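Local coordinates for protein FkbI (Streptomyces hygroscopicus, PDB 1R2J) that binds FAD and probably acts as an acyl-ACP dehydrogenase in making the methoxymalonyl extender unit of the polyketide immunosuppressant FK520, at residues Val245-Ala248 against Arg249-Gln253. Residues are numbered along the deposited sequence; the frame is centred on the assembly and turned at random.
Sequences VAHA and RTREQ
The imidazole of His247 lies under the first side-chain carbon of Arg251: CB of Arg251 sits 3.9 Å from the centroid of the His247 ring and 12° off its normal, a CH-pi contact over the face. Both side chains set CG anti to the backbone N (chi1 -168° in His247), and they run side by side in the same direction. That setting of chi1 brings Arg251 CG to 3.9 Å from NE2 of His247; the chain then bends at chi2 and its guanidinium leads away. With an alanine in place of His247, the aliphatic base of Arg251 would probably lose the flat surface it rests on, leaving the arginine chain freer to turn. The backbone beneath is tied by the bond from Arg251 N to His247 O, 2.9 Å; Thr250 N adds a weak one to the same oxygen. Ala246 O, by contrast, is taken by a side chain: OG1 of Thr250 donates to it at 2.7 Å, tilted 17° from the carbonyl plane. Arg249 N bonds Val245 O at 3.0 Å in the helical i to i+4 pattern, and with CG set between its backbone N and carbonyl carbon, the Arg249 chain runs extended back along the helix, CG 3.3 Å from Val245 O. Leu258 also touches His247 and Arg251. The arrangement is a helix C-terminus, where helix 219-248 gives way to the two-stranded hairpin 252-257, far from the flavin.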
# COMPACT_ATOMS: atom_id res chain seq x y z
N VAL A 245 -20.60 -2.84 -15.27
CA VAL A 245 -21.80 -3.64 -15.42
C VAL A 245 -23.04 -2.80 -15.11
O VAL A 245 -24.03 -2.86 -15.84
CB VAL A 245 -21.77 -4.89 -14.51
CG1 VAL A 245 -20.63 -5.80 -14.92
CG2 VAL A 245 -21.59 -4.48 -13.07
N ALA A 246 -22.98 -2.00 -14.05
CA ALA A 246 -24.12 -1.16 -13.68
C ALA A 246 -24.50 -0.24 -14.84
O ALA A 246 -25.68 -0.07 -15.15
CB ALA A 246 -23.80 -0.34 -12.44
N HIS A 247 -23.50 0.35 -15.49
CA HIS A 247 -23.75 1.25 -16.61
C HIS A 247 -24.25 0.46 -17.83
O HIS A 247 -25.16 0.90 -18.54
CB HIS A 247 -22.46 2.00 -16.97
CG HIS A 247 -22.67 3.14 -17.92
ND1 HIS A 247 -23.42 4.26 -17.60
CD2 HIS A 247 -22.17 3.37 -19.16
CE1 HIS A 247 -23.38 5.12 -18.60
NE2 HIS A 247 -22.63 4.61 -19.56
N ALA A 248 -23.66 -0.72 -18.04
CA ALA A 248 -24.00 -1.58 -19.17
C ALA A 248 -25.41 -2.19 -19.17
O ALA A 248 -25.95 -2.48 -20.23
CB ALA A 248 -22.96 -2.70 -19.28
N ARG A 249 -26.00 -2.41 -18.00
CA ARG A 249 -27.33 -2.99 -18.00
C ARG A 249 -28.44 -1.96 -17.79
O ARG A 249 -29.61 -2.31 -17.76
CB ARG A 249 -27.45 -4.14 -16.98
CG ARG A 249 -27.19 -3.81 -15.53
CD ARG A 249 -27.11 -5.09 -14.71
NE ARG A 249 -26.71 -4.81 -13.33
CZ ARG A 249 -26.23 -5.70 -12.48
NH1 ARG A 249 -26.07 -6.97 -12.84
NH2 ARG A 249 -25.86 -5.31 -11.27
N THR A 250 -28.05 -0.69 -17.68
CA THR A 250 -29.02 0.38 -17.48
C THR A 250 -29.04 1.38 -18.64
O THR A 250 -30.10 1.77 -19.10
CB THR A 250 -28.72 1.15 -16.18
OG1 THR A 250 -27.41 1.73 -16.27
CG2 THR A 250 -28.77 0.22 -14.98
N ARG A 251 -27.85 1.79 -19.08
CA ARG A 251 -27.73 2.74 -20.19
C ARG A 251 -28.16 2.07 -21.50
O ARG A 251 -27.74 0.95 -21.80
CB ARG A 251 -26.27 3.20 -20.31
CG ARG A 251 -25.97 4.14 -21.49
CD ARG A 251 -26.78 5.43 -21.44
NE ARG A 251 -26.19 6.48 -22.28
CZ ARG A 251 -26.77 7.65 -22.55
NH1 ARG A 251 -27.97 7.93 -22.05
NH2 ARG A 251 -26.15 8.55 -23.30
N GLU A 252 -29.01 2.74 -22.26
CA GLU A 252 -29.46 2.21 -23.55
C GLU A 252 -29.02 3.12 -24.67
O GLU A 252 -29.03 4.35 -24.54
CB GLU A 252 -30.99 2.05 -23.59
CG GLU A 252 -31.53 0.96 -22.68
CD GLU A 252 -32.96 0.57 -23.00
OE1 GLU A 252 -33.53 -0.28 -22.29
OE2 GLU A 252 -33.53 1.11 -23.98
N GLN A 253 -28.62 2.52 -25.78
CA GLN A 253 -28.18 3.26 -26.95
C GLN A 253 -28.51 2.38 -28.17
O GLN A 253 -28.30 1.16 -28.14
CB GLN A 253 -26.68 3.54 -26.85
CG GLN A 253 -26.19 4.70 -27.69
CD GLN A 253 -26.71 6.05 -27.23
OE1 GLN A 253 -27.41 6.16 -26.22
NE2 GLN A 253 -26.37 7.09 -27.97